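Local coordinates for probable FAD-dependent oxidoreductase PA4991 (Pseudomonas aeruginosa PAO1, PDB 5EZ7), which binds one FAD per subunit and probably acts as an FAD-dependent oxidoreductase whose physiological substrate is unknown, at residues N23-R28 / D86-L91; R95-A100 / T258-R263; R201-A206 / R338-W343; M224-L229 / R314-E319. All coordinates share one frame; numbering follows the deposited sequence.

How the interactions relate
The four contacts are spread around the FAD. Interaction 1 joins helix 17-28 to the loop that leads into strand 96-98, where interaction 2 begins; their centres lie about 23 Å apart. Interaction 3 pairs two parallel strands of the six-stranded nucleotide-binding sheet, whereas interactions 2 and 4 both reach the eight-stranded mixed sheet, with centres about 24 Å apart. Along the chain, interaction 1 closes first, interaction 2 alternates with both later contacts, and interaction 4 is nested within the loop closed by interaction 3. Those last two touch, Trp343 packing on Met224 and Ala318, and both reach the cofactor: interaction 3 at the adenosine, interaction 4 at the flavin methyl groups.

Interaction 1 (N23-R28 / D86-L91); sequences NARLRR and DGELDL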
# COMPACT_ATOMS: atom_id res chain seq x y z
N ASN A 23 8.36 -4.31 9.45
CA ASN A 23 9.78 -4.63 9.59
C ASN A 23 10.54 -3.44 10.18
O ASN A 23 11.37 -3.59 11.05
CB ASN A 23 10.37 -5.02 8.24
CG ASN A 23 11.77 -5.61 8.34
OD1 ASN A 23 12.02 -6.50 9.17
ND2 ASN A 23 12.67 -5.18 7.47
N ALA A 24 10.24 -2.24 9.70
CA ALA A 24 10.94 -1.08 10.14
C ALA A 24 10.67 -0.77 11.63
O ALA A 24 11.58 -0.43 12.37
CB ALA A 24 10.57 0.09 9.26
N ARG A 25 9.41 -0.87 12.05
CA ARG A 25 9.03 -0.76 13.44
C ARG A 25 9.76 -1.76 14.37
O ARG A 25 10.26 -1.37 15.45
CB ARG A 25 7.51 -0.95 13.57
CG ARG A 25 6.70 0.27 13.09
CD ARG A 25 6.52 1.36 14.16
NE ARG A 25 5.70 0.80 15.25
CZ ARG A 25 4.37 0.63 15.21
NH1 ARG A 25 3.60 1.07 14.19
NH2 ARG A 25 3.78 0.04 16.23
N LEU A 26 9.82 -3.03 13.95
CA LEU A 26 10.41 -4.08 14.76
C LEU A 26 11.91 -3.86 14.98
O LEU A 26 12.40 -3.90 16.14
CB LEU A 26 10.13 -5.45 14.17
CG LEU A 26 8.67 -5.91 14.32
CD1 LEU A 26 8.43 -7.22 13.61
CD2 LEU A 26 8.19 -6.06 15.76
N ARG A 27 12.62 -3.59 13.88
CA ARG A 27 14.03 -3.25 13.94
C ARG A 27 14.30 -2.05 14.80
O ARG A 27 15.27 -2.01 15.54
CB ARG A 27 14.51 -2.90 12.57
CG ARG A 27 14.62 -4.11 11.68
CD ARG A 27 15.16 -3.66 10.32
NE ARG A 27 16.61 -3.53 10.32
CZ ARG A 27 17.43 -4.57 10.41
NH1 ARG A 27 16.97 -5.82 10.54
NH2 ARG A 27 18.72 -4.37 10.36
N ARG A 28 13.43 -1.05 14.70
CA ARG A 28 13.56 0.13 15.53
C ARG A 28 13.38 -0.21 17.00
O ARG A 28 14.08 0.33 17.83
CB ARG A 28 12.53 1.17 15.12
CG ARG A 28 12.87 2.54 15.63
CD ARG A 28 11.76 3.50 15.26
NE ARG A 28 11.88 4.77 15.97
CZ ARG A 28 11.90 5.98 15.42
NH1 ARG A 28 12.01 7.04 16.22
NH2 ARG A 28 11.83 6.17 14.10
N ASP A 86 9.91 13.40 14.94
CA ASP A 86 9.26 12.77 16.09
C ASP A 86 8.17 11.77 15.67
O ASP A 86 7.21 11.56 16.40
CB ASP A 86 8.66 13.89 16.99
CG ASP A 86 8.39 13.45 18.48
OD1 ASP A 86 9.00 12.47 18.98
OD2 ASP A 86 7.58 14.14 19.15
N GLY A 87 8.30 11.15 14.51
CA GLY A 87 7.33 10.14 14.11
C GLY A 87 7.73 8.75 14.57
O GLY A 87 8.85 8.55 15.03
N GLU A 88 6.83 7.79 14.43
CA GLU A 88 7.14 6.38 14.77
C GLU A 88 8.15 5.67 13.82
O GLU A 88 8.69 4.63 14.18
CB GLU A 88 5.86 5.55 14.85
CG GLU A 88 5.26 5.27 13.48
CD GLU A 88 3.81 4.84 13.56
OE1 GLU A 88 3.51 3.66 13.21
OE2 GLU A 88 2.96 5.69 13.98
N LEU A 89 8.37 6.22 12.62
CA LEU A 89 9.48 5.83 11.74
C LEU A 89 10.20 7.07 11.19
O LEU A 89 9.61 8.15 11.08
CB LEU A 89 8.98 4.99 10.57
CG LEU A 89 8.47 3.56 10.85
CD1 LEU A 89 8.02 2.94 9.53
CD2 LEU A 89 9.51 2.66 11.54
N ASP A 90 11.48 6.92 10.87
CA ASP A 90 12.21 7.97 10.18
C ASP A 90 11.98 7.92 8.67
O ASP A 90 12.73 7.28 7.95
CB ASP A 90 13.71 7.86 10.47
CG ASP A 90 14.45 9.09 10.05
OD1 ASP A 90 13.86 10.00 9.42
OD2 ASP A 90 15.63 9.20 10.37
N LEU A 91 10.96 8.63 8.21
CA LEU A 91 10.73 8.82 6.79
C LEU A 91 11.11 10.23 6.39
O LEU A 91 10.50 10.80 5.50
CB LEU A 91 9.25 8.56 6.45
CG LEU A 91 8.62 7.23 6.87
CD1 LEU A 91 7.22 7.10 6.32
CD2 LEU A 91 9.45 6.01 6.50
O HOH W 1 12.78 4.50 11.73
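The helix of the glycine-rich, Rossmann-type FAD-binding motif ends in residues 23-28, and its Ala24, Arg25 and Arg28 side chains meet Gly87 to Asp90 of the loop after helix 75-82. Arg25 carries the main polar link, a salt bridge of 2.8 Å from NH1 to Glu88 OE1. The guanidinium and carboxylate planes stand 82° apart, so the two groups do not pair side by side. The Arg25 chain reaches the acid by bending at chi2 and chi3, and its NH2 turns to a second acid, Asp355; Glu88 OE2 in turn holds Arg78. Arg28 is instead extended from CG to NE. Glu88 O lies over one face of the Arg28 guanidinium, 3.4 Å from Arg28 CD. At the edge, in plane, Arg28 NH2 comes 3.3 Å from Asp90 N. Since both are donors they cannot bond directly, and one water accepts from each, at 3.1 Å from Arg28 NH2 and 2.9 Å from Asp90 N. The apolar part is Leu89 CD2, 3.6 Å from Ala24 CB; Leu89 also touches Leu164 of helix 157-168. The loop thereby packs on the C-terminal end of the helix from the beta-alpha-beta unit of a Rossmann-type FAD domain.

Interaction 2 (R95-A100 / T258-R263); sequences RLLSEA and TTHPTR
A classic beta bulge, formed by Leu97 and Ser98 opposite Val154, lies where Leu97 meets His260 and Pro261 at the end of strand 255-261. No hydrogen bond crosses between the two segments; side-chain packing joins the small antiparallel sheet of strand 96-98 to the large mixed sheet. The apolar part belongs to Leu97, whose two methyls part over neighbouring residues. Leu97 CD2 lies 3.8 Å from Pro261 CD, the side chains running past each other in opposite directions. The Leu97 and His260 side chains cross at about a right angle, and Leu97 CD1 comes obliquely to the imidazole, 3.4 Å from His260 ND1 and 3.6 Å from Thr259 O. Arg95 adds an edge contact: Pro261 CG lies near its guanidinium plane, 3.7 Å from NH1, while NE has a long, weak ion pair with Asp156. Each segment has an internal side-chain hydrogen bond. Ser98 OG donates to Ala100 O at 2.6 Å, in the carbonyl plane and on a lone pair. The His260 ring, which also meets Trp387, is held by its far nitrogen: NE2 lies 2.8 Å from Thr258 OG1 in a hydrogen bond, and the same hydroxyl bonds NE2 of Gln50, an FAD-binding residue.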
# COMPACT_ATOMS: atom_id res chain seq x y z
N ARG A 95 9.34 11.80 -0.46
CA ARG A 95 8.61 12.69 -1.32
C ARG A 95 7.12 12.53 -1.09
O ARG A 95 6.59 11.42 -1.13
CB ARG A 95 8.91 12.37 -2.78
CG ARG A 95 10.05 13.14 -3.45
CD ARG A 95 10.02 12.90 -4.99
NE ARG A 95 8.87 13.55 -5.65
CZ ARG A 95 8.62 13.58 -6.98
NH1 ARG A 95 7.54 14.24 -7.43
NH2 ARG A 95 9.42 12.97 -7.87
N LEU A 96 6.46 13.65 -0.81
CA LEU A 96 5.03 13.76 -0.97
C LEU A 96 4.71 14.25 -2.37
O LEU A 96 5.33 15.18 -2.87
CB LEU A 96 4.47 14.79 -0.01
CG LEU A 96 4.54 14.53 1.48
CD1 LEU A 96 3.72 15.63 2.19
CD2 LEU A 96 4.04 13.12 1.77
N LEU A 97 3.73 13.63 -3.00
CA LEU A 97 3.23 14.18 -4.23
C LEU A 97 2.42 15.45 -3.93
O LEU A 97 2.54 16.44 -4.64
CB LEU A 97 2.44 13.12 -5.03
CG LEU A 97 3.28 11.96 -5.60
CD1 LEU A 97 2.42 10.94 -6.34
CD2 LEU A 97 4.40 12.44 -6.52
N SER A 98 1.65 15.44 -2.84
CA SER A 98 0.82 16.59 -2.48
C SER A 98 0.67 16.64 -1.00
O SER A 98 0.55 15.61 -0.33
CB SER A 98 -0.56 16.46 -3.12
OG SER A 98 -1.34 17.62 -2.93
N GLU A 99 0.69 17.85 -0.49
CA GLU A 99 0.55 18.10 0.94
C GLU A 99 -0.89 17.94 1.40
O GLU A 99 -1.16 18.00 2.59
CB GLU A 99 0.99 19.54 1.23
CG GLU A 99 2.44 19.84 0.87
CD GLU A 99 3.32 20.01 2.09
OE1 GLU A 99 3.21 19.18 3.03
OE2 GLU A 99 4.10 20.99 2.12
N ALA A 100 -1.81 17.81 0.44
CA ALA A 100 -3.22 17.75 0.70
C ALA A 100 -3.89 16.98 -0.43
O ALA A 100 -3.46 17.01 -1.58
CB ALA A 100 -3.79 19.14 0.78
N THR A 258 -5.27 11.13 -8.84
CA THR A 258 -3.93 11.49 -8.36
C THR A 258 -3.00 11.74 -9.55
O THR A 258 -3.18 11.16 -10.62
CB THR A 258 -3.38 10.39 -7.43
OG1 THR A 258 -3.56 9.08 -8.04
CG2 THR A 258 -4.17 10.41 -6.12
N THR A 259 -2.06 12.67 -9.39
CA THR A 259 -1.10 13.01 -10.46
C THR A 259 0.30 12.47 -10.13
O THR A 259 0.81 12.68 -9.04
CB THR A 259 -1.03 14.53 -10.69
OG1 THR A 259 -2.34 14.98 -11.01
CG2 THR A 259 -0.06 14.90 -11.87
N HIS A 260 0.92 11.81 -11.12
CA HIS A 260 2.22 11.17 -10.96
C HIS A 260 3.24 11.64 -12.03
O HIS A 260 3.11 11.29 -13.19
CB HIS A 260 2.02 9.66 -10.97
CG HIS A 260 0.96 9.21 -10.00
ND1 HIS A 260 1.25 8.83 -8.70
CD2 HIS A 260 -0.39 9.14 -10.12
CE1 HIS A 260 0.12 8.53 -8.07
NE2 HIS A 260 -0.88 8.71 -8.90
N PRO A 261 4.26 12.44 -11.64
CA PRO A 261 5.34 12.83 -12.55
C PRO A 261 6.07 11.63 -13.17
O PRO A 261 6.22 10.64 -12.51
CB PRO A 261 6.31 13.60 -11.65
CG PRO A 261 5.46 14.10 -10.53
CD PRO A 261 4.51 12.98 -10.29
N THR A 262 6.49 11.74 -14.42
CA THR A 262 7.23 10.67 -15.04
C THR A 262 8.64 11.11 -15.29
O THR A 262 8.92 12.30 -15.32
CB THR A 262 6.55 10.14 -16.32
OG1 THR A 262 6.27 11.21 -17.25
CG2 THR A 262 5.29 9.46 -15.96
N ARG A 263 9.53 10.14 -15.46
CA ARG A 263 10.97 10.43 -15.70
C ARG A 263 11.26 11.31 -16.89
O ARG A 263 12.21 12.05 -16.84
CB ARG A 263 11.81 9.15 -15.83
CG ARG A 263 12.29 8.61 -14.49
CD ARG A 263 13.07 7.32 -14.63
NE ARG A 263 12.43 6.26 -13.83
CZ ARG A 263 11.68 5.25 -14.29
NH1 ARG A 263 11.45 5.09 -15.60
NH2 ARG A 263 11.16 4.36 -13.42

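Interaction 3 (R201-A206 / R338-W343); sequences RVVLSA and RLLVGW. With FAD (flavin-adenine dinucleotide), chain B.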
# COMPACT_ATOMS: atom_id res chain seq x y z
N ARG A 201 8.54 -15.89 15.94
CA ARG A 201 7.27 -15.79 15.20
C ARG A 201 7.46 -15.69 13.72
O ARG A 201 8.53 -15.32 13.29
CB ARG A 201 6.49 -14.54 15.65
CG ARG A 201 6.01 -14.62 17.08
CD ARG A 201 4.93 -15.67 17.26
NE ARG A 201 4.32 -15.63 18.58
CZ ARG A 201 4.69 -16.29 19.67
NH1 ARG A 201 5.75 -17.10 19.69
NH2 ARG A 201 3.97 -16.15 20.77
N VAL A 202 6.39 -15.96 12.98
CA VAL A 202 6.34 -15.82 11.51
C VAL A 202 5.09 -14.99 11.20
O VAL A 202 3.97 -15.33 11.64
CB VAL A 202 6.26 -17.19 10.77
CG1 VAL A 202 6.18 -17.00 9.25
CG2 VAL A 202 7.46 -18.06 11.09
N VAL A 203 5.30 -13.90 10.47
CA VAL A 203 4.23 -13.04 10.03
C VAL A 203 4.03 -13.09 8.51
O VAL A 203 4.98 -12.83 7.73
CB VAL A 203 4.50 -11.58 10.40
CG1 VAL A 203 3.27 -10.72 10.06
CG2 VAL A 203 4.84 -11.47 11.88
N LEU A 204 2.79 -13.35 8.10
CA LEU A 204 2.40 -13.34 6.67
C LEU A 204 1.72 -12.03 6.31
O LEU A 204 0.54 -11.80 6.65
CB LEU A 204 1.47 -14.50 6.35
CG LEU A 204 1.92 -15.87 6.78
CD1 LEU A 204 0.91 -16.89 6.29
CD2 LEU A 204 3.29 -16.17 6.23
N SER A 205 2.49 -11.16 5.64
CA SER A 205 2.01 -9.89 5.09
C SER A 205 2.19 -9.92 3.55
O SER A 205 2.73 -9.00 2.94
CB SER A 205 2.78 -8.72 5.71
OG SER A 205 4.16 -8.91 5.51
N ALA A 206 1.71 -11.00 2.94
CA ALA A 206 1.99 -11.29 1.55
C ALA A 206 0.85 -10.92 0.60
O ALA A 206 0.87 -11.28 -0.54
CB ALA A 206 2.37 -12.76 1.38
N ARG A 338 2.37 -19.89 16.46
CA ARG A 338 3.39 -18.85 16.28
C ARG A 338 3.25 -18.10 14.95
O ARG A 338 4.16 -17.35 14.56
CB ARG A 338 4.76 -19.49 16.38
CG ARG A 338 4.77 -20.66 17.33
CD ARG A 338 5.99 -20.77 18.14
NE ARG A 338 7.21 -20.73 17.36
CZ ARG A 338 8.41 -20.82 17.90
NH1 ARG A 338 8.50 -20.98 19.23
NH2 ARG A 338 9.51 -20.73 17.14
N LEU A 339 2.14 -18.33 14.26
CA LEU A 339 1.89 -17.75 12.96
C LEU A 339 0.96 -16.59 13.13
O LEU A 339 -0.05 -16.68 13.84
CB LEU A 339 1.27 -18.76 12.03
CG LEU A 339 1.00 -18.21 10.63
CD1 LEU A 339 2.28 -18.14 9.82
CD2 LEU A 339 -0.04 -19.10 9.94
N LEU A 340 1.34 -15.48 12.51
CA LEU A 340 0.54 -14.26 12.51
C LEU A 340 0.34 -13.95 11.06
O LEU A 340 1.23 -14.13 10.29
CB LEU A 340 1.27 -13.12 13.21
CG LEU A 340 1.36 -13.26 14.74
CD1 LEU A 340 2.50 -12.46 15.31
CD2 LEU A 340 0.09 -12.83 15.45
N VAL A 341 -0.83 -13.49 10.70
CA VAL A 341 -1.17 -13.31 9.31
C VAL A 341 -2.23 -12.23 9.13
O VAL A 341 -3.24 -12.18 9.89
CB VAL A 341 -1.70 -14.65 8.71
CG1 VAL A 341 -2.84 -15.25 9.57
CG2 VAL A 341 -2.15 -14.46 7.26
N GLY A 342 -2.05 -11.39 8.12
CA GLY A 342 -3.08 -10.42 7.87
C GLY A 342 -2.90 -9.52 6.71
O GLY A 342 -2.04 -9.72 5.86
N TRP A 343 -3.79 -8.52 6.71
CA TRP A 343 -3.92 -7.55 5.65
C TRP A 343 -4.22 -6.17 6.24
O TRP A 343 -4.99 -6.06 7.16
CB TRP A 343 -5.07 -7.97 4.76
CG TRP A 343 -4.89 -9.29 4.06
CD1 TRP A 343 -4.25 -9.51 2.86
CD2 TRP A 343 -5.42 -10.55 4.46
NE1 TRP A 343 -4.34 -10.85 2.50
CE2 TRP A 343 -5.05 -11.50 3.47
CE3 TRP A 343 -6.19 -10.97 5.54
CZ2 TRP A 343 -5.40 -12.84 3.57
CZ3 TRP A 343 -6.55 -12.28 5.62
CH2 TRP A 343 -6.14 -13.21 4.65
PA FAD B . 1.02 -5.95 -1.21
O1A FAD B . 1.45 -4.56 -1.53
O2A FAD B . 0.20 -6.75 -2.18
O5B FAD B . 2.34 -6.75 -0.83
C5B FAD B . 2.36 -8.16 -0.70
C4B FAD B . 3.78 -8.58 -1.03
O4B FAD B . 3.94 -9.98 -0.73
C3B FAD B . 4.09 -8.37 -2.52
O3B FAD B . 5.25 -7.55 -2.68
C2B FAD B . 4.30 -9.78 -3.04
O2B FAD B . 5.26 -9.90 -4.08
C1B FAD B . 4.70 -10.54 -1.77
N9A FAD B . 4.40 -11.98 -1.84
C8A FAD B . 3.27 -12.54 -2.30
N7A FAD B . 3.35 -13.88 -2.22
C5A FAD B . 4.53 -14.18 -1.69
C6A FAD B . 5.23 -15.43 -1.34
N6A FAD B . 4.62 -16.60 -1.56
N1A FAD B . 6.46 -15.35 -0.81
C2A FAD B . 7.06 -14.16 -0.60
N3A FAD B . 6.48 -12.98 -0.89
C4A FAD B . 5.24 -12.94 -1.43
N1 FAD B . -4.89 2.42 0.21
C2 FAD B . -4.82 3.67 0.69
O2 FAD B . -4.71 3.84 1.93
N3 FAD B . -4.88 4.76 -0.10
C4 FAD B . -5.01 4.66 -1.42
O4 FAD B . -5.05 5.68 -2.14
C4X FAD B . -5.09 3.33 -2.03
N5 FAD B . -5.22 3.17 -3.36
C5X FAD B . -5.28 1.94 -3.90
C6 FAD B . -5.40 1.83 -5.28
C7 FAD B . -5.45 0.59 -5.88
C7M FAD B . -5.57 0.49 -7.37
C8 FAD B . -5.36 -0.64 -5.04
C8M FAD B . -5.40 -2.03 -5.64
C9 FAD B . -5.25 -0.52 -3.67
C9A FAD B . -5.20 0.73 -3.05
N10 FAD B . -5.08 0.89 -1.64
C10 FAD B . -5.01 2.18 -1.10
C1' FAD B . -4.98 -0.26 -0.75
C2' FAD B . -3.51 -0.62 -0.62
O2' FAD B . -2.85 -0.61 -1.89
C3' FAD B . -3.35 -1.98 0.05
O3' FAD B . -4.23 -2.04 1.19
C4' FAD B . -1.91 -2.19 0.52
O4' FAD B . -0.97 -1.67 -0.43
C5' FAD B . -1.60 -3.66 0.72
O5' FAD B . -0.29 -3.78 1.30
P FAD B . 0.32 -5.24 1.52
O1P FAD B . 1.78 -5.10 1.84
O2P FAD B . -0.60 -5.94 2.46
O3P FAD B . 0.08 -5.95 0.10
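Two flat cationic groups, the guanidiniums of Arg201 and Arg338, lie near each other at the start of the strand pair with their planes 36° apart, the side chains crossing at about a right angle. The touch is made by Arg338 CD, which approaches the Arg201 group obliquely, 4.0 Å from Arg201 NH1. Both charges have acidic partners elsewhere, Asp364 for Arg201 and Glu186 for Arg338, which probably offset the closeness of like charges. Arg201 CD also presses on the backbone, 3.3 Å from Arg338 O.

From there the strands run parallel, at 18° to each other, and four backbone bonds alternate between them: Val202 N to Arg338 O, Leu340 N to Val202 O, Leu204 N to Leu340 O and Gly342 N to Leu204 O. On the face bearing Val202, Leu204, Leu339 and Val341, Leu204 is gripped by two neighbours. Its CB lies 3.7 Å from Val341 CG2, and its CG lies 3.8 Å from Leu339 CD1, which a chi2 of 77° brings nearer strand 201-204. The other face carries Val203 CG2 beside Leu340 CB.

Past strand 201-204 the chain reaches the cofactor, where Ala206 O stands 3.2 Å from C8A of the FAD adenine. Ser205 OG hydrogen-bonds to Val13 O, at the end of strand 10-13, and to Gly14 O of the glycine-rich turn. In the six-stranded Rossmann-type sheet the pair lies between strand 10-13, beside 201-204, and the edge strand 332-336, beside 339-343, with helix 210-216 packed on Leu204 and Val341.

Interaction 4 (M224-L229 / R314-E319); sequences MQRRPL and RVDRAE. With FAD (flavin-adenine dinucleotide), chain B.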
# COMPACT_ATOMS: atom_id res chain seq x y z
N MET A 224 -9.69 -15.27 2.50
CA MET A 224 -9.34 -14.06 1.82
C MET A 224 -10.35 -13.82 0.73
O MET A 224 -10.87 -14.80 0.17
CB MET A 224 -7.97 -14.23 1.17
CG MET A 224 -7.35 -12.92 0.68
SD MET A 224 -5.70 -13.21 0.02
CE MET A 224 -6.16 -13.89 -1.59
N GLN A 225 -10.61 -12.54 0.41
CA GLN A 225 -11.38 -12.19 -0.79
C GLN A 225 -10.52 -11.30 -1.69
O GLN A 225 -9.56 -10.70 -1.24
CB GLN A 225 -12.73 -11.50 -0.47
CG GLN A 225 -12.60 -10.15 0.26
CD GLN A 225 -13.93 -9.42 0.46
OE1 GLN A 225 -14.95 -9.92 0.10
NE2 GLN A 225 -13.90 -8.22 1.01
N ARG A 226 -10.90 -11.24 -2.95
CA ARG A 226 -10.21 -10.47 -3.99
C ARG A 226 -11.25 -9.54 -4.62
O ARG A 226 -12.24 -10.01 -5.11
CB ARG A 226 -9.64 -11.43 -5.04
CG ARG A 226 -8.37 -12.17 -4.62
CD ARG A 226 -7.80 -13.00 -5.77
NE ARG A 226 -7.34 -14.28 -5.28
CZ ARG A 226 -6.09 -14.72 -5.23
NH1 ARG A 226 -5.10 -14.00 -5.70
NH2 ARG A 226 -5.83 -15.91 -4.69
N ARG A 227 -11.06 -8.24 -4.52
CA ARG A 227 -12.03 -7.31 -5.09
C ARG A 227 -11.33 -6.54 -6.16
O ARG A 227 -10.51 -5.67 -5.87
CB ARG A 227 -12.58 -6.39 -4.04
CG ARG A 227 -13.53 -7.12 -3.11
CD ARG A 227 -13.69 -6.36 -1.81
NE ARG A 227 -14.36 -5.08 -2.05
CZ ARG A 227 -13.96 -3.87 -1.65
NH1 ARG A 227 -14.69 -2.80 -1.97
NH2 ARG A 227 -12.87 -3.70 -0.94
N PRO A 228 -11.62 -6.88 -7.43
CA PRO A 228 -10.84 -6.26 -8.50
C PRO A 228 -11.14 -4.75 -8.68
O PRO A 228 -12.17 -4.24 -8.26
CB PRO A 228 -11.24 -7.10 -9.71
CG PRO A 228 -12.67 -7.47 -9.43
CD PRO A 228 -12.75 -7.67 -7.95
N LEU A 229 -10.17 -4.05 -9.24
CA LEU A 229 -10.31 -2.66 -9.71
C LEU A 229 -9.89 -2.61 -11.17
O LEU A 229 -9.03 -3.39 -11.59
CB LEU A 229 -9.42 -1.73 -8.87
CG LEU A 229 -9.96 -1.38 -7.48
CD1 LEU A 229 -8.88 -0.71 -6.69
CD2 LEU A 229 -11.17 -0.45 -7.52
N ARG A 314 -5.69 -3.61 -14.42
CA ARG A 314 -6.55 -4.50 -13.65
C ARG A 314 -5.73 -4.97 -12.47
O ARG A 314 -4.59 -5.39 -12.65
CB ARG A 314 -7.04 -5.67 -14.49
CG ARG A 314 -7.46 -5.25 -15.89
CD ARG A 314 -8.27 -6.31 -16.65
NE ARG A 314 -9.61 -6.15 -16.20
CZ ARG A 314 -10.68 -5.74 -16.88
NH1 ARG A 314 -10.68 -5.54 -18.18
NH2 ARG A 314 -11.82 -5.60 -16.21
N VAL A 315 -6.26 -4.86 -11.26
CA VAL A 315 -5.57 -5.37 -10.08
C VAL A 315 -6.59 -5.70 -9.00
O VAL A 315 -7.60 -5.01 -8.84
CB VAL A 315 -4.50 -4.39 -9.55
CG1 VAL A 315 -5.06 -3.01 -9.31
CG2 VAL A 315 -3.82 -4.88 -8.28
N ASP A 316 -6.33 -6.79 -8.31
CA ASP A 316 -7.17 -7.26 -7.19
C ASP A 316 -6.74 -6.64 -5.87
O ASP A 316 -5.54 -6.57 -5.59
CB ASP A 316 -7.02 -8.77 -7.03
CG ASP A 316 -7.67 -9.54 -8.13
OD1 ASP A 316 -8.61 -9.01 -8.78
OD2 ASP A 316 -7.26 -10.72 -8.31
N ARG A 317 -7.70 -6.16 -5.09
CA ARG A 317 -7.44 -5.84 -3.68
C ARG A 317 -7.52 -7.14 -2.92
O ARG A 317 -8.44 -7.91 -3.13
CB ARG A 317 -8.45 -4.84 -3.15
CG ARG A 317 -8.27 -3.45 -3.74
CD ARG A 317 -9.52 -2.61 -3.55
NE ARG A 317 -10.57 -3.08 -4.42
CZ ARG A 317 -11.74 -2.47 -4.63
NH1 ARG A 317 -12.65 -3.02 -5.45
NH2 ARG A 317 -12.02 -1.31 -4.02
N ALA A 318 -6.55 -7.37 -2.03
CA ALA A 318 -6.46 -8.56 -1.19
C ALA A 318 -6.86 -8.20 0.22
O ALA A 318 -6.20 -7.40 0.87
CB ALA A 318 -5.05 -9.10 -1.22
N GLU A 319 -7.97 -8.78 0.68
CA GLU A 319 -8.58 -8.43 1.95
C GLU A 319 -9.04 -9.67 2.73
O GLU A 319 -9.29 -10.73 2.12
CB GLU A 319 -9.82 -7.54 1.71
CG GLU A 319 -9.49 -6.20 1.12
CD GLU A 319 -10.71 -5.46 0.67
OE1 GLU A 319 -11.81 -6.00 0.86
OE2 GLU A 319 -10.58 -4.33 0.11
PA FAD B . 1.02 -5.95 -1.21
O1A FAD B . 1.45 -4.56 -1.53
O2A FAD B . 0.20 -6.75 -2.18
O5B FAD B . 2.34 -6.75 -0.83
C5B FAD B . 2.36 -8.16 -0.70
C4B FAD B . 3.78 -8.58 -1.03
O4B FAD B . 3.94 -9.98 -0.73
C3B FAD B . 4.09 -8.37 -2.52
O3B FAD B . 5.25 -7.55 -2.68
C2B FAD B . 4.30 -9.78 -3.04
O2B FAD B . 5.26 -9.90 -4.08
C1B FAD B . 4.70 -10.54 -1.77
N9A FAD B . 4.40 -11.98 -1.84
C8A FAD B . 3.27 -12.54 -2.30
N7A FAD B . 3.35 -13.88 -2.22
C5A FAD B . 4.53 -14.18 -1.69
C6A FAD B . 5.23 -15.43 -1.34
N6A FAD B . 4.62 -16.60 -1.56
N1A FAD B . 6.46 -15.35 -0.81
C2A FAD B . 7.06 -14.16 -0.60
N3A FAD B . 6.48 -12.98 -0.89
C4A FAD B . 5.24 -12.94 -1.43
N1 FAD B . -4.89 2.42 0.21
C2 FAD B . -4.82 3.67 0.69
O2 FAD B . -4.71 3.84 1.93
N3 FAD B . -4.88 4.76 -0.10
C4 FAD B . -5.01 4.66 -1.42
O4 FAD B . -5.05 5.68 -2.14
C4X FAD B . -5.09 3.33 -2.03
N5 FAD B . -5.22 3.17 -3.36
C5X FAD B . -5.28 1.94 -3.90
C6 FAD B . -5.40 1.83 -5.28
C7 FAD B . -5.45 0.59 -5.88
C7M FAD B . -5.57 0.49 -7.37
C8 FAD B . -5.36 -0.64 -5.04
C8M FAD B . -5.40 -2.03 -5.64
C9 FAD B . -5.25 -0.52 -3.67
C9A FAD B . -5.20 0.73 -3.05
N10 FAD B . -5.08 0.89 -1.64
C10 FAD B . -5.01 2.18 -1.10
C1' FAD B . -4.98 -0.26 -0.75
C2' FAD B . -3.51 -0.62 -0.62
O2' FAD B . -2.85 -0.61 -1.89
C3' FAD B . -3.35 -1.98 0.05
O3' FAD B . -4.23 -2.04 1.19
C4' FAD B . -1.91 -2.19 0.52
O4' FAD B . -0.97 -1.67 -0.43
C5' FAD B . -1.60 -3.66 0.72
O5' FAD B . -0.29 -3.78 1.30
P FAD B . 0.32 -5.24 1.52
O1P FAD B . 1.78 -5.10 1.84
O2P FAD B . -0.60 -5.94 2.46
O3P FAD B . 0.08 -5.95 0.10
O HOH W 2 -10.27 -5.29 -13.38
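Strands 224-229 and 314-319 pair antiparallel, with two-way backbone bonds between Gln225 and Glu319, Arg227 and Arg317, and Leu229 and Val315. Arg227 O takes both N and NE of Arg317, each at 3.0 Å, from opposite faces of its carbonyl plane. This second grip, with NE bonding in the guanidinium plane, fixes the rotation of the arginine head. The head is then sandwiched. Over one face lies the Arg227 guanidinium, stacked with centres 4.0 Å apart and planes at 24°; over the other sits Leu229 CG, 3.5 Å from Arg317 CZ. Glu319 meets the edge of Arg227, in a salt bridge of 2.6 Å from NH2 to OE2. Glu319 OE1, which Arg227 NH2 also reaches weakly, accepts from Gln225 NE2 at 3.1 Å, the glutamine CG turned between the backbone N and carbonyl carbon (chi1 63°). Toward the flavin, Leu229 and Arg317 carbons meet its dimethylbenzene methyls: Leu229 CD1 is 3.6 Å from FAD C7M, and Arg317 CG is 3.7 Å from FAD C8M. Each arginine has its own acid, Glu319 for Arg227 and Glu277 for Arg317, which would probably offset the like charges of the stack beside the cofactor.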